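Local coordinates for protein GH3 beta-N-acetylglucosaminidase (Paenibacillaceae, PDB 6K5J) that hydrolyses terminal beta-linked N-acetylglucosamine residues, as a glycoside hydrolase family 3 beta-N-acetylglucosaminidase with an N-terminal TIM-barrel-type domain, at residues G176-V181 / G223-M228. Residues are numbered along the deposited sequence; the frame is centred on the assembly and turned at random.
Sequences GVAATV and GVDAVM
Neighbouring parallel strands of the TIM-barrel-type domain of this family 3 glycosidase meet here, T180 paired with A226 and V181 with V227; the chain between the segments includes helices 205-210 and 213-222, a beta-alpha-beta crossover. The short strand axes cross at -33°. The backbone bonds straighten along the strands: A226 N gives A179 O a weak bond, V181 N reaches A226 O at 3.1 Å, and M228 N meets V181 O at 2.8 Å in a nearly straight bond (169°). Just before the ladder begins, D225 brings one carboxylate oxygen, OD2, to 3.1 Å from A178 CA, while R340 and R339 hold OD2 and OD1 in salt bridges. With an alanine at D225 the carboxylate is gone, and R340 and R339 would probably lose their shared charge partner while a gap opens beside A178. On the face of V181 and V227, toward helix 158-174, V181 splits its branches: CG1 meets V224 CG2 tip to tip at 3.8 Å, and CG2, wedged between backbone N and carbonyl carbon (chi1 -68°), touches V227 CG2 at 3.7 Å. On the face of T180 and A226, T180 OG1 bonds N133 O of the preceding strand and rests 3.6 Å from A226 CB. The M228 side chain touches an N-acetylglucosamine; at its base, T180 CG2, anti to its own backbone N, packs 3.7 Å from M228 CB.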
ATOM      1  N   GLY A 176      -8.529 -10.538 -13.144  1.00 22.72           N
ATOM      2  CA  GLY A 176      -8.368 -11.844 -12.548  1.00 23.94           C
ATOM      3  C   GLY A 176      -7.616 -11.861 -11.231  1.00 22.79           C
ATOM      4  O   GLY A 176      -7.109 -12.913 -10.840  1.00 26.05           O
ATOM      5  N   VAL A 177      -7.532 -10.733 -10.531  1.00 20.85           N
ATOM      6  CA  VAL A 177      -6.849 -10.663  -9.240  1.00 18.22           C
ATOM      7  C   VAL A 177      -7.882 -10.297  -8.182  1.00 20.20           C
ATOM      8  O   VAL A 177      -8.566  -9.272  -8.304  1.00 17.91           O
ATOM      9  CB  VAL A 177      -5.696  -9.646  -9.259  1.00 22.04           C
ATOM     10  CG1 VAL A 177      -5.110  -9.473  -7.861  1.00 20.75           C
ATOM     11  CG2 VAL A 177      -4.626 -10.084 -10.252  1.00 18.60           C
ATOM     12  N   ALA A 178      -8.008 -11.139  -7.156  1.00 18.44           N
ATOM     13  CA  ALA A 178      -8.910 -10.832  -6.054  1.00 19.95           C
ATOM     14  C   ALA A 178      -8.470  -9.554  -5.355  1.00 20.91           C
ATOM     15  O   ALA A 178      -7.318  -9.433  -4.939  1.00 20.30           O
ATOM     16  CB  ALA A 178      -8.934 -11.992  -5.058  1.00 18.43           C
ATOM     17  N   ALA A 179      -9.382  -8.596  -5.240  1.00 18.60           N
ATOM     18  CA  ALA A 179      -9.108  -7.378  -4.492  1.00 19.22           C
ATOM     19  C   ALA A 179      -9.408  -7.588  -3.015  1.00 20.92           C
ATOM     20  O   ALA A 179     -10.325  -8.326  -2.643  1.00 18.23           O
ATOM     21  CB  ALA A 179      -9.942  -6.210  -5.023  1.00 17.38           C
ATOM     22  N   THR A 180      -8.632  -6.908  -2.169  1.00 17.25           N
ATOM     23  CA  THR A 180      -8.784  -6.975  -0.715  1.00 17.85           C
ATOM     24  C   THR A 180      -8.841  -5.543  -0.199  1.00 18.96           C
ATOM     25  O   THR A 180      -7.794  -4.915  -0.003  1.00 17.86           O
ATOM     26  CB  THR A 180      -7.634  -7.733  -0.046  1.00 17.02           C
ATOM     27  OG1 THR A 180      -7.421  -8.985  -0.694  1.00 19.92           O
ATOM     28  CG2 THR A 180      -7.944  -7.984   1.456  1.00 19.20           C
ATOM     29  N   VAL A 181     -10.046  -5.020   0.037  1.00 16.06           N
ATOM     30  CA  VAL A 181     -10.136  -3.662   0.566  1.00 17.15           C
ATOM     31  C   VAL A 181      -9.701  -3.659   2.027  1.00 19.20           C
ATOM     32  O   VAL A 181      -9.995  -4.594   2.782  1.00 18.33           O
ATOM     33  CB  VAL A 181     -11.552  -3.090   0.371  1.00 17.15           C
ATOM     34  CG1 VAL A 181     -11.800  -2.884  -1.119  1.00 17.54           C
ATOM     35  CG2 VAL A 181     -12.624  -4.006   0.980  1.00 18.39           C
ATOM     36  N   GLY A 223     -19.479  -5.741  -5.010  1.00 20.26           N
ATOM     37  CA  GLY A 223     -18.839  -7.034  -5.134  1.00 22.07           C
ATOM     38  C   GLY A 223     -17.339  -6.950  -4.951  1.00 22.29           C
ATOM     39  O   GLY A 223     -16.631  -6.520  -5.867  1.00 22.82           O
ATOM     40  N   VAL A 224     -16.838  -7.328  -3.774  1.00 20.95           N
ATOM     41  CA  VAL A 224     -15.401  -7.319  -3.506  1.00 20.11           C
ATOM     42  C   VAL A 224     -14.993  -8.684  -2.955  1.00 17.48           C
ATOM     43  O   VAL A 224     -15.675  -9.253  -2.095  1.00 20.51           O
ATOM     44  CB  VAL A 224     -14.996  -6.178  -2.545  1.00 18.09           C
ATOM     45  CG1 VAL A 224     -15.682  -6.324  -1.186  1.00 21.13           C
ATOM     46  CG2 VAL A 224     -13.458  -6.109  -2.401  1.00 18.14           C
ATOM     47  N   ASP A 225     -13.876  -9.209  -3.459  1.00 19.05           N
ATOM     48  CA  ASP A 225     -13.490 -10.584  -3.151  1.00 19.26           C
ATOM     49  C   ASP A 225     -13.077 -10.762  -1.699  1.00 22.58           C
ATOM     50  O   ASP A 225     -13.302 -11.833  -1.128  1.00 18.34           O
ATOM     51  CB  ASP A 225     -12.345 -11.032  -4.061  1.00 18.87           C
ATOM     52  CG  ASP A 225     -12.814 -11.393  -5.457  1.00 22.40           C
ATOM     53  OD1 ASP A 225     -14.044 -11.491  -5.679  1.00 23.54           O
ATOM     54  OD2 ASP A 225     -11.950 -11.572  -6.329  1.00 21.55           O
ATOM     55  N   ALA A 226     -12.462  -9.747  -1.088  1.00 19.40           N
ATOM     56  CA  ALA A 226     -11.949  -9.906   0.265  1.00 19.31           C
ATOM     57  C   ALA A 226     -11.906  -8.554   0.959  1.00 18.88           C
ATOM     58  O   ALA A 226     -11.882  -7.502   0.316  1.00 15.86           O
ATOM     59  CB  ALA A 226     -10.562 -10.578   0.263  1.00 18.26           C
ATOM     60  N   VAL A 227     -11.955  -8.607   2.293  1.00 17.75           N
ATOM     61  CA  VAL A 227     -11.825  -7.455   3.180  1.00 20.21           C
ATOM     62  C   VAL A 227     -10.760  -7.804   4.223  1.00 22.27           C
ATOM     63  O   VAL A 227     -10.821  -8.878   4.836  1.00 17.83           O
ATOM     64  CB  VAL A 227     -13.173  -7.112   3.858  1.00 20.24           C
ATOM     65  CG1 VAL A 227     -13.025  -5.974   4.884  1.00 15.95           C
ATOM     66  CG2 VAL A 227     -14.243  -6.756   2.811  1.00 18.23           C
ATOM     67  N   MET A 228      -9.781  -6.914   4.412  1.00 17.72           N
ATOM     68  CA  MET A 228      -8.776  -7.074   5.459  1.00 18.27           C
ATOM     69  C   MET A 228      -9.094  -6.156   6.635  1.00 19.40           C
ATOM     70  O   MET A 228      -9.473  -4.996   6.447  1.00 20.88           O
ATOM     71  CB  MET A 228      -7.365  -6.771   4.933  1.00 16.27           C
ATOM     72  CG  MET A 228      -6.283  -6.714   6.027  1.00 20.10           C
ATOM     73  SD  MET A 228      -4.638  -6.312   5.372  1.00 21.39           S
ATOM     74  CE  MET A 228      -4.204  -7.846   4.554  1.00 20.59           C
TER